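PDB 3BO5: histone-lysine N-methyltransferase SETMAR from Homo sapiens, which methylates a histone H3 lysine with S-adenosyl-L-methionine through this N-terminal part and, as a fusion with a mariner transposase, acts in DNA double-strand break repair. Local coordinates for residues P37-P42 with T200-I205; C153-E158 with T195-T200; E22-G27 with Q125-V130; I180-E185 with E263-G268. The protein carries 2 engineered substitutions. One frame throughout, in Å; residues are numbered along the deposited sequence.

The four contacts lie in the methyltransferase part of SETMAR. Contacts 1 and 3 both join the N-terminal pre-SET region to the SET domain, and their segments alternate along the chain. Their centres are about 14 Å apart, and Tyr-40 meets Glu-22. Contact 3 closes before contacts 2 and 4 open, and contact 1 spans contact 2. The centres of contacts 1 and 2 are about 9 Å apart, and they share Thr-200. Contacts 2 and 4 belong to one mixed sheet, in which strand 181-185 pairs with both 193-199 and 260-266. Contact 3 sits in a second sheet, its centre about 26 Å from that of contact 4. Together they tie distant sequence into the fold that holds S-adenosyl-L-homocysteine.

Contact 1: P37-P42 with T200-I205; sequences PFQYTP and TYIGNI
The carbonyl oxygen of Gly-203 is met by Phe-38, Tyr-40 and Thr-41. Thr-41 N donates to Gly-203 O over 2.9 Å, coming from above the carbonyl plane and not along a lone pair. Tyr-40 CA adds a C-H contact to Gly-203 O at 3.4 Å. The Phe-38 ring comes edge-on, with CE1 3.4 Å from Gly-203 O and the oxygen in the ring plane. The Tyr-40 ring instead turns a face to this oxygen, near its rim. Phe-38 CG lies between backbone N and carbonyl carbon (chi1 63°), which brings the ring to Gly-203. Phe-38 also makes a cation-pi contact with Arg-207.

Two more backbone bonds complete a short parallel beta ladder. Gln-39 N gives to Tyr-201 O at 2.8 Å, and Gly-203 N to Gln-39 O at 3.0 Å. The ladder joins strand 39-40 of the pre-SET region to the SET domain, just where the chain turns a corner after strand 193-199. Gln-39 and Ile-202 lie side by side and point the same way. Next to them, Thr-41 CG2 packs 3.7 Å from Ile-202 CG2. Tyr-40 OH takes a weak bond from Ile-205 N at 3.0 Å, while its stronger partner is Glu-22. A water bridges Pro-42 O and Asn-204 ND2, and Asn-204 ND2 also bonds to Glu-154 O.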
# COMPACT_ATOMS: atom_id res chain seq x y z
N PRO A 37 4.02 19.06 -5.62
CA PRO A 37 2.59 18.95 -5.46
C PRO A 37 1.92 17.79 -6.16
O PRO A 37 2.28 17.42 -7.28
CB PRO A 37 2.11 20.27 -6.09
CG PRO A 37 3.22 21.20 -5.74
CD PRO A 37 4.44 20.43 -6.01
N PHE A 38 0.95 17.18 -5.47
CA PHE A 38 0.09 16.20 -6.08
C PHE A 38 -1.29 16.32 -5.46
O PHE A 38 -1.44 17.05 -4.45
CB PHE A 38 0.61 14.76 -5.90
CG PHE A 38 0.68 14.37 -4.45
CD1 PHE A 38 -0.27 13.49 -3.93
CD2 PHE A 38 1.66 14.92 -3.65
CE1 PHE A 38 -0.27 13.18 -2.54
CE2 PHE A 38 1.70 14.60 -2.28
CZ PHE A 38 0.72 13.74 -1.77
N GLN A 39 -2.28 15.63 -6.03
CA GLN A 39 -3.62 15.66 -5.43
C GLN A 39 -3.77 14.53 -4.41
O GLN A 39 -3.70 13.38 -4.77
CB GLN A 39 -4.70 15.45 -6.44
CG GLN A 39 -4.83 16.53 -7.48
CD GLN A 39 -6.06 16.30 -8.36
OE1 GLN A 39 -7.09 15.74 -7.93
NE2 GLN A 39 -5.93 16.73 -9.61
N TYR A 40 -3.95 14.88 -3.15
CA TYR A 40 -4.06 13.82 -2.17
C TYR A 40 -5.38 13.07 -2.24
O TYR A 40 -6.45 13.71 -2.36
CB TYR A 40 -3.89 14.44 -0.77
CG TYR A 40 -3.57 13.31 0.21
CD1 TYR A 40 -2.25 12.89 0.39
CD2 TYR A 40 -4.60 12.55 0.85
CE1 TYR A 40 -1.94 11.81 1.19
CE2 TYR A 40 -4.30 11.42 1.62
CZ TYR A 40 -2.93 11.06 1.78
OH TYR A 40 -2.52 9.99 2.52
N THR A 41 -5.32 11.74 -2.09
CA THR A 41 -6.51 10.96 -1.83
C THR A 41 -6.16 9.91 -0.83
O THR A 41 -5.08 9.30 -0.93
CB THR A 41 -7.04 10.29 -3.11
OG1 THR A 41 -8.19 9.49 -2.78
CG2 THR A 41 -6.00 9.34 -3.81
N PRO A 42 -7.05 9.71 0.16
CA PRO A 42 -6.79 8.63 1.09
C PRO A 42 -7.15 7.29 0.55
O PRO A 42 -6.83 6.22 1.18
CB PRO A 42 -7.69 9.02 2.30
CG PRO A 42 -8.90 9.68 1.62
CD PRO A 42 -8.31 10.43 0.42
N THR A 200 0.73 8.68 -8.97
CA THR A 200 1.62 9.73 -9.47
C THR A 200 0.99 11.10 -9.36
O THR A 200 1.61 12.05 -8.87
CB THR A 200 1.95 9.58 -10.93
OG1 THR A 200 2.65 8.32 -11.09
CG2 THR A 200 2.85 10.68 -11.42
N TYR A 201 -0.25 11.22 -9.84
CA TYR A 201 -0.96 12.54 -9.82
C TYR A 201 -1.98 12.68 -8.73
O TYR A 201 -2.16 13.77 -8.16
CB TYR A 201 -1.72 12.70 -11.16
CG TYR A 201 -0.78 12.49 -12.34
CD1 TYR A 201 0.23 13.39 -12.59
CD2 TYR A 201 -0.91 11.35 -13.15
CE1 TYR A 201 1.10 13.18 -13.65
CE2 TYR A 201 -0.07 11.15 -14.22
CZ TYR A 201 0.97 12.07 -14.44
OH TYR A 201 1.90 11.90 -15.48
N ILE A 202 -2.68 11.56 -8.46
CA ILE A 202 -3.71 11.53 -7.41
C ILE A 202 -3.36 10.31 -6.56
O ILE A 202 -3.34 9.19 -7.08
CB ILE A 202 -5.09 11.31 -8.06
CG1 ILE A 202 -5.31 12.42 -9.14
CG2 ILE A 202 -6.13 11.36 -6.95
CD1 ILE A 202 -6.54 12.20 -9.88
N GLY A 203 -2.98 10.52 -5.30
CA GLY A 203 -2.53 9.32 -4.55
C GLY A 203 -2.44 9.65 -3.09
O GLY A 203 -2.63 10.79 -2.70
N ASN A 204 -2.15 8.61 -2.32
CA ASN A 204 -2.06 8.76 -0.88
C ASN A 204 -0.59 8.81 -0.48
O ASN A 204 0.30 8.89 -1.30
CB ASN A 204 -2.82 7.69 -0.15
CG ASN A 204 -2.00 6.43 -0.01
OD1 ASN A 204 -1.15 6.10 -0.90
ND2 ASN A 204 -2.25 5.69 1.09
N ILE A 205 -0.33 8.78 0.84
CA ILE A 205 1.05 8.98 1.32
C ILE A 205 1.95 7.81 0.97
O ILE A 205 3.19 7.94 1.00
CB ILE A 205 1.18 9.17 2.89
CG1 ILE A 205 0.44 8.05 3.63
CG2 ILE A 205 0.82 10.63 3.31
CD1 ILE A 205 0.86 7.98 5.09
O HOH W 1 -4.54 6.22 2.65

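Contact 2: C153-E158 with T195-T200; sequences CEYAGE and TFVDPT
Tyr-155 and Pro-199 cross at about a right angle. The far end of the tyrosine does the touching: CZ is 3.5 Å from Pro-199 CG, and CE2 is 3.6 Å from Pro-199 CD. Tyr-155 reaches there with CG anti to the backbone N (chi1 -164°). Its OH is tied to Tyr-179 O. Val-197 comes in alongside the backbone, with CG1 3.7 Å from Gly-157 N. The CB of Pro-199 lies 3.4 Å from Ala-156 O.

Past these residues the strands pair. Glu-158 and Asp-198 form an antiparallel hydrogen-bonded pair, which links strands 151-160 and 193-199 in the SET-domain sheet. Asp-198 N donates to Glu-158 O at 2.7 Å, in the plane of the Glu-158 carbonyl. Glu-158 N returns a bond to Asp-198 O at 2.9 Å, from above the Asp-198 carbonyl plane. Asp-198 OD1 accepts from Thr-200 N, two residues on, in an Asx turn. It also takes the Thr-200 hydroxyl on its syn lone pair.

The side chains of Glu-158 and Asp-198 leave the same face of the sheet, and Glu-158 OE1 lies 4.8 Å from Asp-198 OD2. Arg-168 NH1 makes a salt bridge to each. Its positive charge probably offsets their mutual repulsion and keeps both acids ionised in a buried setting.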
# COMPACT_ATOMS: atom_id res chain seq x y z
N CYS A 153 0.16 1.70 6.06
CA CYS A 153 -0.61 2.56 5.15
C CYS A 153 -0.95 1.78 3.89
O CYS A 153 -0.36 0.74 3.63
CB CYS A 153 0.14 3.87 4.80
SG CYS A 153 1.65 3.57 3.85
N GLU A 154 -1.93 2.29 3.15
CA GLU A 154 -2.13 1.76 1.77
C GLU A 154 -1.20 2.40 0.78
O GLU A 154 -0.59 3.42 1.01
CB GLU A 154 -3.56 2.08 1.24
CG GLU A 154 -4.59 1.35 1.96
CD GLU A 154 -5.99 1.70 1.40
OE1 GLU A 154 -6.89 1.83 2.22
OE2 GLU A 154 -6.16 1.85 0.13
N TYR A 155 -1.10 1.71 -0.37
CA TYR A 155 -0.59 2.37 -1.57
C TYR A 155 -1.83 2.56 -2.43
O TYR A 155 -2.36 1.63 -3.04
CB TYR A 155 0.41 1.40 -2.22
CG TYR A 155 1.32 2.06 -3.25
CD1 TYR A 155 2.45 2.81 -2.88
CD2 TYR A 155 1.00 1.93 -4.62
CE1 TYR A 155 3.27 3.44 -3.79
CE2 TYR A 155 1.84 2.57 -5.59
CZ TYR A 155 2.95 3.30 -5.18
OH TYR A 155 3.76 3.92 -6.08
N ALA A 156 -2.29 3.83 -2.45
CA ALA A 156 -3.62 4.16 -3.06
C ALA A 156 -3.47 5.27 -4.12
O ALA A 156 -2.70 6.15 -3.97
CB ALA A 156 -4.62 4.65 -1.95
N GLY A 157 -4.23 5.16 -5.21
CA GLY A 157 -4.19 6.20 -6.24
C GLY A 157 -5.14 5.84 -7.32
O GLY A 157 -6.18 5.27 -7.06
N GLU A 158 -4.88 6.36 -8.53
CA GLU A 158 -5.81 6.02 -9.60
C GLU A 158 -5.69 4.56 -9.96
O GLU A 158 -4.56 4.04 -10.12
CB GLU A 158 -5.41 6.78 -10.87
CG GLU A 158 -5.61 8.27 -10.79
CD GLU A 158 -5.21 8.95 -12.07
OE1 GLU A 158 -4.08 9.40 -12.17
OE2 GLU A 158 -6.05 8.91 -12.98
N THR A 195 -4.53 -5.63 -11.20
CA THR A 195 -4.89 -4.29 -10.70
C THR A 195 -3.68 -3.38 -10.90
O THR A 195 -2.56 -3.74 -10.54
CB THR A 195 -5.18 -4.33 -9.16
OG1 THR A 195 -6.19 -5.30 -8.87
CG2 THR A 195 -5.66 -2.94 -8.66
N PHE A 196 -3.92 -2.26 -11.53
CA PHE A 196 -2.83 -1.27 -11.69
C PHE A 196 -3.21 -0.09 -10.87
O PHE A 196 -4.28 0.46 -11.02
CB PHE A 196 -2.67 -0.89 -13.18
CG PHE A 196 -2.36 -2.03 -14.03
CD1 PHE A 196 -1.06 -2.48 -14.17
CD2 PHE A 196 -3.38 -2.71 -14.72
CE1 PHE A 196 -0.79 -3.58 -14.99
CE2 PHE A 196 -3.12 -3.82 -15.50
CZ PHE A 196 -1.82 -4.25 -15.63
N VAL A 197 -2.24 0.35 -10.04
CA VAL A 197 -2.51 1.52 -9.19
C VAL A 197 -1.47 2.57 -9.42
O VAL A 197 -0.29 2.24 -9.44
CB VAL A 197 -2.44 1.10 -7.76
CG1 VAL A 197 -2.62 2.28 -6.87
CG2 VAL A 197 -3.61 0.08 -7.49
N ASP A 198 -1.89 3.80 -9.58
CA ASP A 198 -0.93 4.84 -9.96
C ASP A 198 -1.18 6.05 -9.09
O ASP A 198 -2.15 6.82 -9.37
CB ASP A 198 -1.12 5.26 -11.45
CG ASP A 198 -0.09 6.27 -11.86
OD1 ASP A 198 0.77 6.61 -11.05
OD2 ASP A 198 -0.16 6.77 -13.01
N PRO A 199 -0.35 6.31 -8.06
CA PRO A 199 -0.53 7.48 -7.22
C PRO A 199 0.31 8.67 -7.68
O PRO A 199 0.55 9.62 -6.92
CB PRO A 199 -0.02 6.99 -5.83
CG PRO A 199 1.11 6.12 -6.21
CD PRO A 199 0.66 5.39 -7.50
N THR A 200 0.73 8.68 -8.97
CA THR A 200 1.62 9.73 -9.47
C THR A 200 0.99 11.10 -9.36
O THR A 200 1.61 12.05 -8.87
CB THR A 200 1.95 9.58 -10.93
OG1 THR A 200 2.65 8.32 -11.09
CG2 THR A 200 2.85 10.68 -11.42
O HOH W 2 -2.29 9.39 -10.30

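Contact 3: E22-G27 with Q125-V130; sequences ENLPVG and QFHFQV. With GOL (glycerol), chain H.
Leu-24 and Gly-27 make the close part of this contact with 125-130. Leu-24 stands nearly perpendicular to the His-127 side chain and sets a methyl over one ring face. This is a CH-pi contact: Leu-24 CD1 is 3.8 Å from the His-127 ring centroid and 17° off the normal. The other methyl, CD2, reaches 3.6 Å from His-127 NE2. Further on, Gly-27 pairs with Gln-129 in parallel. Val-130 N donates to Gly-27 O at 2.7 Å, and Gly-27 N to Phe-128 O at 3.2 Å. Val-26 CG1 packs against Val-130 CG2 at 3.9 Å.

Between these two places, waters link the backbones. Pro-25 O takes bonds from two waters. One also serves Phe-126 O and Phe-128 N, and the other Phe-128 O. At the exposed end the side chains of Asn-23 and Gln-125 slant across each other, their amide planes 62° apart. A glycerol, probably from the crystallisation liquor, bridges them. Gln-125 NE2 gives it a nearly straight bond, 2.7 Å to O3, while glycerol O2 gives only a weak bond to Asn-23 OD1. Asn-23 ND2 is tied to Lys-122 O and Leu-124 O.

The result is a parallel edge strand, 27-29, by which the pre-SET region extends a mixed sheet of the SET domain.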
# COMPACT_ATOMS: atom_id res chain seq x y z
N GLU A 22 -6.47 12.10 6.32
CA GLU A 22 -6.22 10.83 7.04
C GLU A 22 -6.54 11.05 8.50
O GLU A 22 -6.81 12.17 8.90
CB GLU A 22 -4.74 10.43 6.90
CG GLU A 22 -4.35 10.26 5.42
CD GLU A 22 -4.82 8.97 4.81
OE1 GLU A 22 -4.40 8.76 3.64
OE2 GLU A 22 -5.58 8.14 5.45
N ASN A 23 -6.48 9.99 9.27
CA ASN A 23 -6.81 10.11 10.69
C ASN A 23 -5.90 11.02 11.45
O ASN A 23 -6.32 11.61 12.44
CB ASN A 23 -6.69 8.76 11.34
CG ASN A 23 -7.74 7.80 10.89
OD1 ASN A 23 -8.87 8.21 10.44
ND2 ASN A 23 -7.41 6.53 10.97
N LEU A 24 -4.64 11.03 10.99
CA LEU A 24 -3.57 11.81 11.60
C LEU A 24 -2.89 12.62 10.52
O LEU A 24 -2.94 12.27 9.32
CB LEU A 24 -2.59 10.88 12.27
CG LEU A 24 -3.13 9.99 13.37
CD1 LEU A 24 -2.11 9.04 13.77
CD2 LEU A 24 -3.59 10.85 14.61
N PRO A 25 -2.31 13.74 10.89
CA PRO A 25 -1.54 14.53 9.92
C PRO A 25 -0.27 13.78 9.58
O PRO A 25 0.16 12.89 10.34
CB PRO A 25 -1.12 15.76 10.73
CG PRO A 25 -2.04 15.73 11.96
CD PRO A 25 -2.42 14.37 12.22
N VAL A 26 0.24 14.13 8.43
CA VAL A 26 1.56 13.65 7.99
C VAL A 26 2.45 14.90 7.77
O VAL A 26 2.19 15.76 6.95
CB VAL A 26 1.45 12.87 6.64
CG1 VAL A 26 2.87 12.43 6.20
CG2 VAL A 26 0.57 11.70 6.78
N GLY A 27 3.54 15.01 8.55
CA GLY A 27 4.38 16.19 8.47
C GLY A 27 5.41 16.07 7.35
O GLY A 27 5.48 15.02 6.70
N GLN A 125 -2.76 4.90 11.72
CA GLN A 125 -2.75 4.84 13.21
C GLN A 125 -1.48 5.36 13.80
O GLN A 125 -1.30 5.32 15.06
CB GLN A 125 -2.99 3.42 13.67
CG GLN A 125 -4.31 2.83 13.11
CD GLN A 125 -5.51 3.55 13.66
OE1 GLN A 125 -5.50 3.92 14.83
NE2 GLN A 125 -6.61 3.56 12.91
N PHE A 126 -0.57 5.80 12.94
CA PHE A 126 0.73 6.37 13.39
C PHE A 126 0.98 7.69 12.71
O PHE A 126 0.42 7.96 11.66
CB PHE A 126 1.86 5.40 13.06
CG PHE A 126 1.66 4.03 13.67
CD1 PHE A 126 1.96 3.85 15.05
CD2 PHE A 126 1.15 2.97 12.92
CE1 PHE A 126 1.75 2.59 15.65
CE2 PHE A 126 0.95 1.74 13.45
CZ PHE A 126 1.22 1.52 14.85
N HIS A 127 1.87 8.49 13.31
CA HIS A 127 2.28 9.75 12.74
C HIS A 127 3.50 9.50 11.86
O HIS A 127 4.56 9.12 12.37
CB HIS A 127 2.62 10.70 13.88
CG HIS A 127 1.42 11.12 14.66
ND1 HIS A 127 0.90 10.35 15.68
CD2 HIS A 127 0.64 12.22 14.56
CE1 HIS A 127 -0.16 10.97 16.18
NE2 HIS A 127 -0.35 12.09 15.52
N PHE A 128 3.31 9.80 10.58
CA PHE A 128 4.38 9.68 9.62
C PHE A 128 4.88 11.01 9.22
O PHE A 128 4.27 12.03 9.56
CB PHE A 128 3.85 8.98 8.37
CG PHE A 128 3.24 7.65 8.70
CD1 PHE A 128 3.98 6.64 9.27
CD2 PHE A 128 1.91 7.38 8.35
CE1 PHE A 128 3.43 5.39 9.60
CE2 PHE A 128 1.35 6.12 8.67
CZ PHE A 128 2.10 5.13 9.30
N GLN A 129 5.99 11.04 8.47
CA GLN A 129 6.59 12.29 8.02
C GLN A 129 7.22 12.04 6.67
O GLN A 129 7.95 11.02 6.52
CB GLN A 129 7.62 12.75 9.05
CG GLN A 129 8.22 14.07 8.80
CD GLN A 129 9.44 14.31 9.67
OE1 GLN A 129 10.49 13.75 9.44
NE2 GLN A 129 9.26 15.09 10.74
N VAL A 130 6.89 12.89 5.72
CA VAL A 130 7.55 12.79 4.40
C VAL A 130 8.83 13.56 4.60
O VAL A 130 8.84 14.71 5.13
CB VAL A 130 6.69 13.41 3.35
CG1 VAL A 130 7.43 13.49 2.06
CG2 VAL A 130 5.44 12.62 3.21
C1 GOL H . -8.50 7.00 14.55
O1 GOL H . -8.31 8.39 14.59
C2 GOL H . -9.81 6.60 13.87
O2 GOL H . -10.55 7.58 13.14
C3 GOL H . -9.57 5.37 13.01
O3 GOL H . -9.01 4.38 13.82
O HOH W 3 0.61 10.15 9.80
O HOH W 4 2.65 12.95 11.53

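Contact 4: I180-E185 with E263-G268; sequences IIAIRE and ERLDHG
Strands 181-185 and 263-266 run antiparallel with a marked twist, their directions 139° apart, and Ala-182 and Glu-263 exchange both backbone bonds. Ala-182 N gives to Glu-263 O and Glu-263 N to Ala-182 O, each at 2.8 Å. Leu-265 N adds a bond to Ile-180 O at 2.9 Å. Between these bonds Ile-181 and Arg-264 form a non-hydrogen-bonded pair.

On the Ala-182 face, Leu-265 spreads its methyls. CD1 lies 3.9 Å from Ile-180 CG2, and CD2 lies 4.0 Å from Ala-182 CB. The face of Ile-181 carries Arg-264, whose CD packs 3.9 Å from Ile-181 CB. The Arg-264 chain bends at chi2 (-87°) and again at chi3. Its NE meets a water in the guanidinium plane, which also bonds to Ile-180 O and Leu-265 O. Arg-264 touches the bound S-adenosyl-L-homocysteine, and its NH2 bonds to Asn-178 O.

Arg-184 comes across Glu-263 almost squarely, guanidinium and carboxylate planes 87° apart. Their salt bridge is long, NH2 to OE1 3.6 Å, and two waters link the same atoms, one of them weakly to NH2. Arg-184 NE pairs with Glu-194. The attraction across the strands is therefore probably softened by water, and the backbone bonds carry most of the pairing.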
# COMPACT_ATOMS: atom_id res chain seq x y z
N ILE A 180 3.74 3.68 -10.77
CA ILE A 180 2.71 2.72 -11.06
C ILE A 180 3.10 1.36 -10.52
O ILE A 180 4.27 0.96 -10.64
CB ILE A 180 2.49 2.61 -12.60
CG1 ILE A 180 2.15 4.01 -13.13
CG2 ILE A 180 1.36 1.64 -12.90
CD1 ILE A 180 1.80 3.96 -14.62
N ILE A 181 2.14 0.64 -9.96
CA ILE A 181 2.41 -0.72 -9.51
C ILE A 181 1.38 -1.65 -10.15
O ILE A 181 0.19 -1.28 -10.37
CB ILE A 181 2.33 -0.85 -7.93
CG1 ILE A 181 2.87 -2.18 -7.49
CG2 ILE A 181 0.89 -0.61 -7.42
CD1 ILE A 181 3.05 -2.28 -5.93
N ALA A 182 1.84 -2.84 -10.48
CA ALA A 182 1.00 -3.87 -11.08
C ALA A 182 0.84 -5.04 -10.14
O ALA A 182 1.81 -5.64 -9.68
CB ALA A 182 1.59 -4.38 -12.43
N ILE A 183 -0.40 -5.36 -9.81
CA ILE A 183 -0.71 -6.43 -8.88
C ILE A 183 -1.37 -7.54 -9.71
O ILE A 183 -2.37 -7.32 -10.36
CB ILE A 183 -1.69 -5.99 -7.78
CG1 ILE A 183 -1.22 -4.72 -7.10
CG2 ILE A 183 -1.97 -7.15 -6.75
CD1 ILE A 183 0.19 -4.88 -6.53
N ARG A 184 -0.82 -8.73 -9.69
CA ARG A 184 -1.47 -9.84 -10.39
C ARG A 184 -1.71 -10.94 -9.40
O ARG A 184 -0.78 -11.38 -8.74
CB ARG A 184 -0.61 -10.32 -11.59
CG ARG A 184 -0.43 -9.18 -12.61
CD ARG A 184 0.18 -9.67 -13.91
NE ARG A 184 0.13 -8.60 -14.91
CZ ARG A 184 1.03 -7.62 -15.02
NH1 ARG A 184 0.89 -6.71 -16.00
NH2 ARG A 184 2.06 -7.54 -14.17
N GLU A 185 -2.96 -11.38 -9.27
CA GLU A 185 -3.29 -12.38 -8.34
C GLU A 185 -3.84 -13.60 -9.12
O GLU A 185 -4.78 -13.45 -9.91
CB GLU A 185 -4.35 -11.86 -7.39
CG GLU A 185 -3.83 -10.67 -6.54
CD GLU A 185 -4.96 -9.99 -5.82
OE1 GLU A 185 -5.50 -9.04 -6.36
OE2 GLU A 185 -5.33 -10.43 -4.70
N GLU A 263 4.45 -5.70 -8.62
CA GLU A 263 5.63 -5.14 -9.27
C GLU A 263 5.49 -3.68 -9.63
O GLU A 263 4.56 -3.29 -10.35
CB GLU A 263 5.85 -5.88 -10.59
CG GLU A 263 5.99 -7.37 -10.29
CD GLU A 263 6.04 -8.19 -11.55
OE1 GLU A 263 4.98 -8.35 -12.18
OE2 GLU A 263 7.14 -8.64 -11.89
N ARG A 264 6.46 -2.89 -9.18
CA ARG A 264 6.51 -1.50 -9.62
C ARG A 264 7.02 -1.41 -11.05
O ARG A 264 7.92 -2.14 -11.46
CB ARG A 264 7.41 -0.68 -8.70
CG ARG A 264 6.74 -0.46 -7.38
CD ARG A 264 5.83 0.76 -7.39
NE ARG A 264 6.47 2.05 -7.50
CZ ARG A 264 6.76 2.83 -6.44
NH1 ARG A 264 6.38 2.44 -5.22
NH2 ARG A 264 7.35 4.00 -6.61
N LEU A 265 6.45 -0.50 -11.83
CA LEU A 265 6.80 -0.48 -13.27
C LEU A 265 7.61 0.77 -13.59
O LEU A 265 7.45 1.81 -12.94
CB LEU A 265 5.51 -0.42 -14.09
CG LEU A 265 4.49 -1.54 -13.80
CD1 LEU A 265 3.26 -1.30 -14.70
CD2 LEU A 265 5.05 -2.92 -13.92
N ASP A 266 8.46 0.67 -14.62
CA ASP A 266 9.07 1.90 -15.10
C ASP A 266 9.24 1.80 -16.61
O ASP A 266 8.75 0.85 -17.25
CB ASP A 266 10.36 2.21 -14.36
CG ASP A 266 11.55 1.41 -14.85
OD1 ASP A 266 11.34 0.28 -15.34
OD2 ASP A 266 12.74 1.93 -14.68
N HIS A 267 9.88 2.81 -17.16
CA HIS A 267 10.14 2.79 -18.59
C HIS A 267 11.63 2.84 -18.80
O HIS A 267 12.37 3.55 -18.08
CB HIS A 267 9.51 4.00 -19.25
CG HIS A 267 9.71 4.06 -20.73
ND1 HIS A 267 9.32 3.04 -21.58
CD2 HIS A 267 10.25 5.02 -21.52
CE1 HIS A 267 9.62 3.37 -22.82
NE2 HIS A 267 10.16 4.57 -22.82
N GLY A 268 12.03 2.11 -19.81
CA GLY A 268 13.33 2.31 -20.38
C GLY A 268 14.26 1.26 -19.85
O GLY A 268 14.01 0.61 -18.81
O HOH W 5 6.72 2.32 -10.21
O HOH W 6 5.60 3.92 -13.08
O HOH W 7 2.59 -8.07 -11.11
O HOH W 8 4.53 -6.49 -14.28